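Local coordinates for tail spike protein (Acinetobacter phage vB_AbaP_AS12, PDB 6EU4), which probably recognises and cleaves the capsular polysaccharide of its Acinetobacter baumannii host, as tailspikes of related phages do, at residues A[216-222]-A[238-244]; A[273-279]-A[296-302]. All blocks are in the same frame, centred on the assembly; numbering follows the deposited sequence.

Interaction 1. Residues A[216-222]-A[238-244]; sequences IALSTYK and AWMCTWE
Y221 and W243 stack against each other in offset fashion, the tyrosine ring over the six-membered ring of the tryptophan with centroids 4.2 Å apart and planes at 9°. Both side chains leave the backbone with CG anti to the carbonyl carbon (chi1 -66° and -51°), which turns the two rings the same way. From the opposite direction I216 brings CD1 to the edge of the indole, 3.7 Å from W243 CZ2, while its CG1 packs on A238 CB. The stack continues to F273, and the polar ends are tied down by Y133, hydrogen-bonded to Y221 OH, and Q271, hydrogen-bonded to W243 NE1.

Aromatic rings stacked in register on successive coils, Y221, W243 and F273, are characteristic of a right-handed parallel beta-helix, the fold of many phage tailspikes. Both chains turn a corner, at L218 and M240, both with positive phi, which swings the strand onto a new face. Backbone bonds span the bend, among them L218 N to W239 O at 3.0 Å and S219 N to M240 O. Just before the bend A217 CB sits over the face of the W239 five-membered ring in a CH-pi contact, 3.4 Å from the centroid; at the bend itself L218 CD1 reaches W239 CH2.

On the face carrying T220, T242, K222 and E244, K222 NZ forms a salt bridge with E244 OE1 (2.8 Å); the lysine chain bends at its last torsion to get there. One water accepts from K222 NZ and donates to T242 OG1 (2.8 Å) and Y221 O. This cluster lies at the trimer interface: E244 OE2 of the second subunit meets both K222 NZ and T242 OG1, and E244 OE2 of this chain meets the same pair on the third subunit.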
# COMPACT_ATOMS: atom_id res chain seq x y z
N ILE A 216 11.73 -8.04 21.80
CA ILE A 216 10.73 -7.01 22.06
C ILE A 216 9.42 -7.38 21.40
O ILE A 216 9.38 -8.10 20.39
CB ILE A 216 11.18 -5.60 21.57
CG1 ILE A 216 11.63 -5.66 20.11
CG2 ILE A 216 12.27 -5.05 22.47
CD1 ILE A 216 11.89 -4.30 19.49
N ALA A 217 8.33 -6.90 21.99
CA ALA A 217 7.01 -7.20 21.45
C ALA A 217 6.03 -6.14 21.89
O ALA A 217 6.19 -5.51 22.94
CB ALA A 217 6.50 -8.57 21.91
N LEU A 218 4.96 -6.01 21.11
CA LEU A 218 3.74 -5.35 21.56
C LEU A 218 4.01 -3.93 22.06
O LEU A 218 3.59 -3.54 23.16
CB LEU A 218 3.07 -6.19 22.65
CG LEU A 218 2.67 -7.60 22.22
CD1 LEU A 218 2.43 -8.45 23.47
CD2 LEU A 218 1.44 -7.60 21.34
N SER A 219 4.74 -3.15 21.25
CA SER A 219 5.28 -1.87 21.72
C SER A 219 5.15 -0.81 20.64
O SER A 219 4.99 -1.12 19.45
CB SER A 219 6.76 -1.99 22.11
OG SER A 219 6.93 -2.78 23.27
N THR A 220 5.26 0.45 21.07
CA THR A 220 5.34 1.57 20.14
C THR A 220 6.58 2.40 20.44
O THR A 220 6.89 2.69 21.60
CB THR A 220 4.10 2.48 20.19
OG1 THR A 220 3.96 3.06 21.49
CG2 THR A 220 2.83 1.69 19.86
N TYR A 221 7.27 2.76 19.37
CA TYR A 221 8.44 3.62 19.39
C TYR A 221 8.15 4.80 18.47
O TYR A 221 7.81 4.59 17.30
CB TYR A 221 9.69 2.86 18.93
CG TYR A 221 10.10 1.73 19.85
CD1 TYR A 221 9.52 0.48 19.76
CD2 TYR A 221 11.08 1.93 20.83
CE1 TYR A 221 9.88 -0.56 20.62
CE2 TYR A 221 11.45 0.89 21.70
CZ TYR A 221 10.86 -0.34 21.59
OH TYR A 221 11.22 -1.36 22.45
N LYS A 222 8.26 6.02 18.98
CA LYS A 222 7.90 7.20 18.19
C LYS A 222 8.90 8.32 18.44
O LYS A 222 9.27 8.58 19.58
CB LYS A 222 6.50 7.71 18.55
CG LYS A 222 5.38 6.70 18.35
CD LYS A 222 4.00 7.38 18.43
CE LYS A 222 2.84 6.41 18.17
NZ LYS A 222 2.92 5.80 16.82
N ALA A 238 11.49 -9.41 17.21
CA ALA A 238 10.54 -8.34 17.46
C ALA A 238 9.22 -8.72 16.81
O ALA A 238 9.20 -9.16 15.66
CB ALA A 238 11.07 -7.01 16.89
N TRP A 239 8.13 -8.55 17.55
CA TRP A 239 6.83 -8.80 16.94
C TRP A 239 5.80 -7.81 17.46
O TRP A 239 5.83 -7.37 18.61
CB TRP A 239 6.39 -10.24 17.15
CG TRP A 239 6.33 -10.74 18.57
CD1 TRP A 239 7.38 -11.17 19.36
CD2 TRP A 239 5.16 -10.90 19.36
NE1 TRP A 239 6.92 -11.59 20.58
CE2 TRP A 239 5.56 -11.43 20.61
CE3 TRP A 239 3.79 -10.65 19.13
CZ2 TRP A 239 4.65 -11.70 21.62
CZ3 TRP A 239 2.89 -10.94 20.14
CH2 TRP A 239 3.33 -11.46 21.37
N MSE A 240 4.89 -7.43 16.56
CA MSE A 240 3.84 -6.49 16.92
C MSE A 240 4.41 -5.21 17.52
O MSE A 240 4.06 -4.81 18.64
CB MSE A 240 2.82 -7.13 17.87
CG MSE A 240 1.89 -8.09 17.19
SE MSE A 240 0.56 -7.06 16.14
CE MSE A 240 -0.17 -8.55 15.12
N CYS A 241 5.29 -4.54 16.76
CA CYS A 241 5.82 -3.25 17.16
C CYS A 241 5.64 -2.26 16.02
O CYS A 241 5.77 -2.63 14.84
CB CYS A 241 7.30 -3.30 17.54
SG CYS A 241 7.70 -4.34 18.96
N THR A 242 5.32 -1.02 16.37
CA THR A 242 5.30 0.06 15.40
C THR A 242 6.37 1.08 15.73
O THR A 242 6.72 1.31 16.90
CB THR A 242 3.93 0.76 15.34
OG1 THR A 242 3.68 1.43 16.58
CG2 THR A 242 2.82 -0.24 15.07
N TRP A 243 6.90 1.67 14.66
CA TRP A 243 8.01 2.62 14.71
C TRP A 243 7.60 3.80 13.85
O TRP A 243 7.37 3.63 12.65
CB TRP A 243 9.30 2.00 14.15
CG TRP A 243 9.68 0.65 14.76
CD1 TRP A 243 9.13 -0.56 14.45
CD2 TRP A 243 10.67 0.39 15.77
NE1 TRP A 243 9.71 -1.56 15.21
CE2 TRP A 243 10.66 -1.00 16.03
CE3 TRP A 243 11.57 1.19 16.48
CZ2 TRP A 243 11.50 -1.59 16.96
CZ3 TRP A 243 12.41 0.59 17.40
CH2 TRP A 243 12.37 -0.79 17.63
N GLU A 244 7.44 4.98 14.46
CA GLU A 244 7.00 6.18 13.75
C GLU A 244 8.02 7.27 13.99
O GLU A 244 8.33 7.58 15.15
CB GLU A 244 5.62 6.64 14.23
CG GLU A 244 5.11 7.87 13.46
CD GLU A 244 3.73 8.36 13.90
OE1 GLU A 244 3.15 7.84 14.87
OE2 GLU A 244 3.20 9.28 13.23
O HOH W 1 4.91 3.88 16.86

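Interaction 2. Residues A[273-279]-A[296-302]; sequences FIGCWAT and MISCGAD
Two successive coils of the beta-helix meet here at a corner, where F273 and I274 pair in parallel with M296 and I297, and W277 to T279 with G300 to D302. On the first strand pair I297 N bonds to F273 O at 2.8 Å, and G275 N meets I297 O almost straight on, with an N-H...O angle of 171°. I274 and I297 project in the same direction, CG1 of the former touching CD1 of the latter; each also packs on its own counterpart in the second subunit, so the pair reaches the interior of the trimer.

G275 and S298 carry the turn, both with positive phi, and the cysteines that follow them repeat one conformation. C299 SG, anti to its carbonyl carbon at chi1 -64°, reaches back across the bend to accept a long hydrogen bond from C276 N (3.6 Å) and to touch F273 CB at 3.8 Å. Inside-facing residues of this kind stack coil upon coil along a parallel beta-helix: C299 lies on C327 of the next coil and C276 on W243 of the previous one. S298 OG turns instead to the third subunit, where T295 OG1 and G293 O are its partners.

Past the bend, W277 NE1 donates to D302 OD1 (2.9 Å), a bond close to the indole plane that meets the oxygen from above the carboxylate plane, ring and carboxylate standing 90° apart. The absence of a side chain at G300 lets the indole edge lie close over the strand, with W277 CD1 3.4 Å from G300 O. T279 CG2 covers the centre of one indole face, and T279 OG1 is hydrogen-bonded to S249 OG.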
# COMPACT_ATOMS: atom_id res chain seq x y z
N PHE A 273 6.96 0.56 9.98
CA PHE A 273 7.82 1.74 10.02
C PHE A 273 7.16 2.83 9.20
O PHE A 273 6.93 2.64 8.00
CB PHE A 273 9.21 1.44 9.45
CG PHE A 273 9.92 0.32 10.15
CD1 PHE A 273 9.73 -0.99 9.76
CD2 PHE A 273 10.78 0.57 11.21
CE1 PHE A 273 10.37 -2.03 10.42
CE2 PHE A 273 11.41 -0.48 11.88
CZ PHE A 273 11.21 -1.76 11.47
N ILE A 274 6.85 3.95 9.84
CA ILE A 274 6.18 5.08 9.21
C ILE A 274 7.08 6.29 9.39
O ILE A 274 7.35 6.71 10.52
CB ILE A 274 4.80 5.33 9.83
CG1 ILE A 274 3.92 4.09 9.59
CG2 ILE A 274 4.15 6.56 9.20
CD1 ILE A 274 2.56 4.16 10.22
N GLY A 275 7.54 6.87 8.28
CA GLY A 275 8.37 8.07 8.37
C GLY A 275 9.65 7.86 9.15
O GLY A 275 10.12 8.79 9.83
N CYS A 276 10.24 6.68 9.04
CA CYS A 276 11.53 6.41 9.66
C CYS A 276 12.64 6.72 8.67
O CYS A 276 12.43 6.84 7.46
CB CYS A 276 11.62 4.96 10.13
SG CYS A 276 10.38 4.59 11.45
N TRP A 277 13.85 6.86 9.21
CA TRP A 277 14.96 7.41 8.43
C TRP A 277 16.24 6.70 8.82
O TRP A 277 16.66 6.79 9.98
CB TRP A 277 15.07 8.91 8.69
CG TRP A 277 15.90 9.69 7.69
CD1 TRP A 277 16.26 9.31 6.43
CD2 TRP A 277 16.42 11.00 7.88
NE1 TRP A 277 16.97 10.33 5.82
CE2 TRP A 277 17.09 11.37 6.70
CE3 TRP A 277 16.38 11.90 8.94
CZ2 TRP A 277 17.73 12.59 6.56
CZ3 TRP A 277 17.02 13.12 8.80
CH2 TRP A 277 17.69 13.45 7.61
N ALA A 278 16.88 6.04 7.85
CA ALA A 278 18.21 5.47 8.03
C ALA A 278 19.22 6.43 7.41
O ALA A 278 19.05 6.83 6.26
CB ALA A 278 18.32 4.10 7.36
N THR A 279 20.24 6.84 8.16
CA THR A 279 21.26 7.69 7.58
C THR A 279 22.66 7.20 7.93
O THR A 279 22.88 6.58 8.98
CB THR A 279 21.13 9.20 8.00
OG1 THR A 279 21.46 9.36 9.37
CG2 THR A 279 19.69 9.74 7.79
N MSE A 296 6.87 -0.66 5.38
CA MSE A 296 7.54 0.64 5.48
C MSE A 296 6.74 1.65 4.68
O MSE A 296 6.42 1.40 3.52
CB MSE A 296 8.97 0.53 4.96
CG MSE A 296 9.77 -0.54 5.68
SE MSE A 296 11.47 -0.80 4.71
CE MSE A 296 12.20 0.93 4.97
N ILE A 297 6.37 2.78 5.31
CA ILE A 297 5.55 3.81 4.68
C ILE A 297 6.31 5.13 4.72
O ILE A 297 6.64 5.62 5.80
CB ILE A 297 4.20 3.96 5.38
CG1 ILE A 297 3.41 2.66 5.27
CG2 ILE A 297 3.37 5.11 4.82
CD1 ILE A 297 2.35 2.55 6.32
N SER A 298 6.58 5.69 3.55
CA SER A 298 7.20 7.01 3.42
C SER A 298 8.43 7.12 4.33
O SER A 298 8.64 8.10 5.06
CB SER A 298 6.17 8.12 3.67
OG SER A 298 5.23 8.19 2.60
N CYS A 299 9.26 6.10 4.27
CA CYS A 299 10.55 6.09 4.93
C CYS A 299 11.62 6.58 3.96
O CYS A 299 11.42 6.60 2.75
CB CYS A 299 10.92 4.70 5.42
SG CYS A 299 9.77 4.05 6.70
N GLY A 300 12.76 6.98 4.52
CA GLY A 300 13.85 7.49 3.73
C GLY A 300 15.18 6.91 4.17
O GLY A 300 15.30 6.29 5.24
N ALA A 301 16.19 7.15 3.34
CA ALA A 301 17.53 6.69 3.65
C ALA A 301 18.51 7.60 2.93
O ALA A 301 18.46 7.72 1.70
CB ALA A 301 17.71 5.25 3.21
N ASP A 302 19.35 8.29 3.69
CA ASP A 302 20.24 9.29 3.12
C ASP A 302 21.68 8.94 3.46
O ASP A 302 21.99 8.53 4.59
CB ASP A 302 19.95 10.72 3.64
CG ASP A 302 18.68 11.34 3.07
OD1 ASP A 302 17.66 10.65 2.97
OD2 ASP A 302 18.71 12.57 2.76

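Both contacts are buried parallel pairings of neighbouring coils, each built around a chain corner, and their centres are about 15 Å apart. They share a border: strand 241-250 neighbours strands 268-274 and 277-279, and W243 O probably accepts a hydrogen bond from I274 N. Their chemistry differs toward the trimer interface, where interaction 1 presents a charged cluster, K222, T242 and E244, bonded to both other subunits, whereas interaction 2 offers isoleucines and a serine hydroxyl. The two partly exposed tryptophans meet across the trimer interface, W239 against W277 of the second subunit, one held by apolar contacts and the other by a polar one.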